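Local coordinates for periplasmic solute binding protein (Candidatus liberibacter, PDB 4CL2) that binds manganese and zinc ions in the periplasm and probably delivers them to a membrane transporter for metal uptake, at residues Asp55-Asn60 with Thr73-Gly78; Lys5-Ser10 with Lys123-Leu128. One frame throughout, in Å; residues are numbered along the deposited sequence.

Contact 1 of 2, residues Asp55-Asn60 with Thr73-Gly78; sequences DLILCN and TNLKKG. With ACT (acetate ion), chain I.
D55 and K76 form a salt bridge just ahead of strand 56-59: K76 NZ donates to D55 OD1 over 2.8 Å. The ammonium group comes from above the carboxylate, 42° out of its plane, and K76 CD and CE lie alongside the same oxygen, D55 OD1, both at 3.5 Å, as the chain passes it. The lysine chain leaves its backbone with CG anti to N (chi1 -160°) and then bends at chi3 (-59°), which brings the ammonium group round to the aspartate. Beside this polar pair, one apolar touch joins the segments. I57 and L75 meet tip to tip, with I57 CD1 3.9 Å from L75 CD2 and 4.1 Å from L75 CD1. A water bridges the backbones further along, donating to D55 O at 2.6 Å and to G78 O at 3.0 Å; the two carbonyls are thus linked without touching. G78 has a positive phi, and the chain turns there so that its carbonyl O meets this shared water. At exposed N74, ND2 donates to OXT of an acetate, probably from the crystallisation liquor, at 2.8 Å.

Both charged groups have second partners: K76 NZ also bonds to N53 O, and D55 OD2 accepts from V6 N, so the carboxylate is shared between the loop and the adjacent strand. The surface loop that leads from strand 56-59 to strand 80-83 thereby folds back against the N-terminal end of strand 56-59, with L75 also packing on I81. L56, directed away from the loop, meets A124 and L128 of helix 111-128.

Contact 2 of 2, residues Lys5-Ser10 with Lys123-Leu128; sequences KVVLSS and KALTAL
K5 and V7, two residues apart on segment 5-10, face the last turns of helix 111-128, their CA atoms lying 8.5 Å from that of L128 and 8.4 Å from that of L125, respectively. No hydrogen bond crosses between the two segments; within the helix, L128 N donates to A124 O. The contact is therefore made mainly by side chains, with alternate residues, K5 and V7, directed at the helix and V6 between them directed away.

V7 supplies a single methyl to both leucines. Its CG2 lies 3.7 Å from L128 CD2 and 3.9 Å from L125 CD2, so one branch of the valine sits against two successive turns of the helix. V7 and L128 run past each other in opposite directions, whereas L125 crosses the valine at a slant. In L128, with CG anti to the backbone N (chi1 176°), CD2 comes against V7 and CG against the aliphatic part of K5: K5 CD packs on L128 CG at 3.7 Å, and K5 CE lies 3.6 Å from L128 O at the end of the helix. The lysine chain, extended to CE, turns at chi4 (-59°), and its ammonium nitrogen makes no hydrogen bond to that carbonyl.

L125 also reaches I21 and A22 of helix 12-22 and Y136 of helix 133-158. This is helix-on-sheet packing in an alpha/beta lobe, with helix 111-128 lying against one face of a four-stranded parallel sheet, as expected of a family 9 solute-binding protein.

From the N terminus, strand 6-9 comes first, and contact 2 returns to it only after more than a hundred residues, when the end of helix 111-128 packs on its face. Contact 1 falls wholly within that long loop and closes a much shorter one, of twelve residues, between strand 56-59 and the approach to strand 80-83. The two are neighbours in space, their centres about 9 Å apart, because strands 6-9 and 56-59 lie side by side in the parallel sheet: D55 N lies 2.8 Å from V6 O, and L58 CD1 packs on V7 CG1 at 3.6 Å. Together they join a connecting loop, two strands and a helix, away from the metal site.

Contact 1 of 2, residues Asp55-Asn60 with Thr73-Gly78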
loop_
_atom_site.group_PDB
_atom_site.type_symbol
_atom_site.label_atom_id
_atom_site.label_comp_id
_atom_site.label_asym_id
_atom_site.label_seq_id
_atom_site.Cartn_x
_atom_site.Cartn_y
_atom_site.Cartn_z
ATOM N N ASP A 55 -12.728 -4.861 -18.850
ATOM C CA ASP A 55 -14.080 -4.342 -18.707
ATOM C C ASP A 55 -14.200 -3.298 -17.589
ATOM O O ASP A 55 -15.230 -2.649 -17.470
ATOM C CB ASP A 55 -15.031 -5.558 -18.455
ATOM C CG ASP A 55 -15.049 -6.484 -19.609
ATOM O OD1 ASP A 55 -15.380 -6.033 -20.732
ATOM O OD2 ASP A 55 -14.704 -7.651 -19.456
ATOM N N LEU A 56 -13.185 -3.194 -16.745
ATOM C CA LEU A 56 -13.148 -2.338 -15.537
ATOM C C LEU A 56 -11.673 -2.182 -15.225
ATOM O O LEU A 56 -10.926 -3.221 -15.300
ATOM C CB LEU A 56 -13.893 -3.017 -14.394
ATOM C CG LEU A 56 -13.912 -2.310 -13.061
ATOM C CD1 LEU A 56 -14.594 -0.985 -13.166
ATOM C CD2 LEU A 56 -14.591 -3.216 -12.045
ATOM N N ILE A 57 -11.243 -0.957 -14.914
ATOM C CA ILE A 57 -9.852 -0.697 -14.520
ATOM C C ILE A 57 -9.868 -0.131 -13.104
ATOM O O ILE A 57 -10.563 0.835 -12.838
ATOM C CB ILE A 57 -9.151 0.233 -15.491
ATOM C CG1 ILE A 57 -9.120 -0.402 -16.877
ATOM C CG2 ILE A 57 -7.749 0.528 -14.993
ATOM C CD1 ILE A 57 -8.528 0.481 -17.958
ATOM N N LEU A 58 -9.143 -0.794 -12.202
ATOM C CA LEU A 58 -9.102 -0.392 -10.802
ATOM C C LEU A 58 -7.732 0.238 -10.479
ATOM O O LEU A 58 -6.688 -0.411 -10.575
ATOM C CB LEU A 58 -9.330 -1.587 -9.921
ATOM C CG LEU A 58 -10.628 -2.359 -10.084
ATOM C CD1 LEU A 58 -10.588 -3.585 -9.144
ATOM C CD2 LEU A 58 -11.822 -1.432 -9.803
ATOM N N CYS A 59 -7.766 1.521 -10.165
ATOM C CA CYS A 59 -6.544 2.312 -9.864
ATOM C C CYS A 59 -6.552 2.676 -8.371
ATOM O O CYS A 59 -7.603 2.843 -7.762
ATOM C CB CYS A 59 -6.495 3.608 -10.673
ATOM S SG CYS A 59 -6.075 3.264 -12.422
ATOM N N ASN A 60 -5.359 2.921 -7.850
ATOM C CA ASN A 60 -5.180 3.475 -6.526
ATOM C C ASN A 60 -5.587 4.903 -6.416
ATOM O O ASN A 60 -6.169 5.341 -5.375
ATOM C CB ASN A 60 -3.696 3.434 -6.152
ATOM C CG ASN A 60 -3.492 3.602 -4.636
ATOM O OD1 ASN A 60 -3.779 2.685 -3.867
ATOM N ND2 ASN A 60 -2.935 4.735 -4.253
ATOM N N THR A 73 -6.307 4.669 -22.386
ATOM C CA THR A 73 -6.982 5.389 -23.387
ATOM C C THR A 73 -7.376 4.430 -24.540
ATOM O O THR A 73 -6.898 3.296 -24.578
ATOM C CB THR A 73 -6.066 6.513 -23.899
ATOM O OG1 THR A 73 -6.828 7.384 -24.715
ATOM C CG2 THR A 73 -4.961 6.014 -24.710
ATOM N N ASN A 74 -8.222 4.888 -25.484
ATOM C CA ASN A 74 -8.734 4.001 -26.536
ATOM C C ASN A 74 -9.372 2.733 -25.945
ATOM O O ASN A 74 -9.145 1.614 -26.444
ATOM C CB ASN A 74 -7.589 3.694 -27.496
ATOM C CG ASN A 74 -8.041 3.091 -28.795
ATOM O OD1 ASN A 74 -9.152 3.341 -29.298
ATOM N ND2 ASN A 74 -7.129 2.357 -29.424
ATOM N N LEU A 75 -10.066 2.903 -24.818
ATOM C CA LEU A 75 -10.598 1.796 -24.031
ATOM C C LEU A 75 -11.847 1.152 -24.669
ATOM O O LEU A 75 -12.511 1.743 -25.482
ATOM C CB LEU A 75 -10.945 2.223 -22.617
ATOM C CG LEU A 75 -9.845 2.851 -21.732
ATOM C CD1 LEU A 75 -10.399 3.281 -20.370
ATOM C CD2 LEU A 75 -8.687 1.890 -21.615
ATOM N N LYS A 76 -12.116 -0.084 -24.267
ATOM C CA LYS A 76 -13.341 -0.735 -24.584
ATOM C C LYS A 76 -14.565 0.130 -24.169
ATOM O O LYS A 76 -14.598 0.723 -23.085
ATOM C CB LYS A 76 -13.346 -2.134 -23.904
ATOM C CG LYS A 76 -14.334 -3.090 -24.538
ATOM C CD LYS A 76 -14.602 -4.308 -23.679
ATOM C CE LYS A 76 -13.341 -5.073 -23.411
ATOM N NZ LYS A 76 -13.670 -6.468 -22.958
ATOM N N LYS A 77 -15.572 0.226 -25.056
ATOM C CA LYS A 77 -16.780 0.967 -24.671
ATOM C C LYS A 77 -17.375 0.448 -23.409
ATOM O O LYS A 77 -17.550 -0.752 -23.241
ATOM C CB LYS A 77 -17.846 0.874 -25.797
ATOM C CG LYS A 77 -19.149 1.586 -25.478
ATOM C CD LYS A 77 -20.226 1.234 -26.518
ATOM C CE LYS A 77 -21.653 1.504 -26.054
ATOM N NZ LYS A 77 -22.224 2.719 -26.699
ATOM N N GLY A 78 -17.706 1.346 -22.492
ATOM C CA GLY A 78 -18.288 0.960 -21.212
ATOM C C GLY A 78 -17.266 0.819 -20.105
ATOM O O GLY A 78 -17.640 0.672 -18.935
HETATM C C ACT I . -3.727 2.895 -27.620
HETATM O O ACT I . -2.737 3.672 -27.789
HETATM O OXT ACT I . -4.460 2.633 -28.568
HETATM C CH3 ACT I . -4.110 2.287 -26.298
HETATM O O HOH W 1 -16.578 -0.648 -16.464
#

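Contact 2 of 2, residues Lys5-Ser10 with Lys123-Leu128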
loop_
_atom_site.group_PDB
_atom_site.type_symbol
_atom_site.label_atom_id
_atom_site.label_comp_id
_atom_site.label_asym_id
_atom_site.label_seq_id
_atom_site.Cartn_x
_atom_site.Cartn_y
_atom_site.Cartn_z
ATOM N N LYS A 5 -16.033 -11.551 -17.583
ATOM C CA LYS A 5 -15.534 -10.185 -17.516
ATOM C C LYS A 5 -14.091 -10.182 -17.015
ATOM O O LYS A 5 -13.636 -11.101 -16.349
ATOM C CB LYS A 5 -16.418 -9.403 -16.556
ATOM C CG LYS A 5 -17.785 -9.219 -17.218
ATOM C CD LYS A 5 -18.760 -8.529 -16.344
ATOM C CE LYS A 5 -20.181 -8.663 -16.897
ATOM N NZ LYS A 5 -20.239 -8.088 -18.275
ATOM N N VAL A 6 -13.371 -9.118 -17.415
ATOM C CA VAL A 6 -11.945 -8.974 -17.135
ATOM C C VAL A 6 -11.784 -7.654 -16.366
ATOM O O VAL A 6 -12.314 -6.622 -16.760
ATOM C CB VAL A 6 -11.114 -8.931 -18.457
ATOM C CG1 VAL A 6 -9.619 -8.710 -18.167
ATOM C CG2 VAL A 6 -11.241 -10.210 -19.218
ATOM N N VAL A 7 -11.150 -7.722 -15.228
ATOM C CA VAL A 7 -10.954 -6.550 -14.333
ATOM C C VAL A 7 -9.426 -6.403 -14.159
ATOM O O VAL A 7 -8.742 -7.297 -13.616
ATOM C CB VAL A 7 -11.619 -6.768 -12.974
ATOM C CG1 VAL A 7 -11.335 -5.589 -12.076
ATOM C CG2 VAL A 7 -13.109 -6.978 -13.156
ATOM N N LEU A 8 -8.920 -5.285 -14.666
ATOM C CA LEU A 8 -7.491 -4.924 -14.641
ATOM C C LEU A 8 -7.212 -4.030 -13.425
ATOM O O LEU A 8 -7.756 -2.947 -13.276
ATOM C CB LEU A 8 -7.069 -4.262 -15.949
ATOM C CG LEU A 8 -5.626 -3.760 -15.921
ATOM C CD1 LEU A 8 -4.614 -4.905 -15.845
ATOM C CD2 LEU A 8 -5.420 -2.906 -17.207
ATOM N N SER A 9 -6.340 -4.501 -12.541
ATOM C CA SER A 9 -5.842 -3.710 -11.388
ATOM C C SER A 9 -4.485 -3.066 -11.764
ATOM O O SER A 9 -3.692 -3.622 -12.524
ATOM C CB SER A 9 -5.689 -4.603 -10.153
ATOM O OG SER A 9 -6.916 -5.176 -9.715
ATOM N N SER A 10 -4.249 -1.862 -11.265
ATOM C CA SER A 10 -3.044 -1.125 -11.621
ATOM C C SER A 10 -1.774 -1.819 -11.078
ATOM O O SER A 10 -0.742 -1.734 -11.732
ATOM C CB SER A 10 -3.133 0.324 -11.201
ATOM O OG SER A 10 -3.197 0.437 -9.774
ATOM N N LYS A 123 -18.150 -2.662 -4.530
ATOM C CA LYS A 123 -19.132 -1.827 -5.194
ATOM C C LYS A 123 -18.928 -1.801 -6.689
ATOM O O LYS A 123 -19.890 -1.924 -7.453
ATOM C CB LYS A 123 -19.067 -0.408 -4.561
ATOM C CG LYS A 123 -20.135 0.499 -5.128
ATOM C CD LYS A 123 -20.106 1.902 -4.492
ATOM C CE LYS A 123 -19.390 2.072 -3.177
ATOM N NZ LYS A 123 -19.349 3.552 -2.864
ATOM N N ALA A 124 -17.671 -1.649 -7.122
ATOM C CA ALA A 124 -17.398 -1.613 -8.557
ATOM C C ALA A 124 -17.667 -2.946 -9.261
ATOM O O ALA A 124 -18.218 -2.982 -10.363
ATOM C CB ALA A 124 -15.963 -1.135 -8.778
ATOM N N LEU A 125 -17.283 -4.046 -8.643
ATOM C CA LEU A 125 -17.546 -5.367 -9.196
ATOM C C LEU A 125 -19.034 -5.620 -9.324
ATOM O O LEU A 125 -19.473 -6.148 -10.327
ATOM C CB LEU A 125 -16.933 -6.444 -8.310
ATOM C CG LEU A 125 -15.407 -6.586 -8.378
ATOM C CD1 LEU A 125 -14.922 -7.532 -7.278
ATOM C CD2 LEU A 125 -14.897 -7.077 -9.744
ATOM N N THR A 126 -19.785 -5.146 -8.341
ATOM C CA THR A 126 -21.236 -5.359 -8.296
ATOM C C THR A 126 -21.903 -4.538 -9.413
ATOM O O THR A 126 -22.820 -5.023 -10.096
ATOM C CB THR A 126 -21.779 -5.092 -6.868
ATOM O OG1 THR A 126 -21.135 -5.955 -5.933
ATOM C CG2 THR A 126 -23.279 -5.209 -6.782
ATOM N N ALA A 127 -21.426 -3.324 -9.650
ATOM C CA ALA A 127 -21.979 -2.504 -10.725
ATOM C C ALA A 127 -21.656 -3.106 -12.097
ATOM O O ALA A 127 -22.473 -3.044 -13.022
ATOM C CB ALA A 127 -21.451 -1.108 -10.641
ATOM N N LEU A 128 -20.449 -3.649 -12.224
ATOM C CA LEU A 128 -20.030 -4.306 -13.436
ATOM C C LEU A 128 -20.822 -5.593 -13.700
ATOM O O LEU A 128 -21.161 -5.888 -14.865
ATOM C CB LEU A 128 -18.533 -4.644 -13.382
ATOM C CG LEU A 128 -17.906 -5.428 -14.550
ATOM C CD1 LEU A 128 -17.881 -4.552 -15.819
ATOM C CD2 LEU A 128 -16.532 -5.959 -14.149
#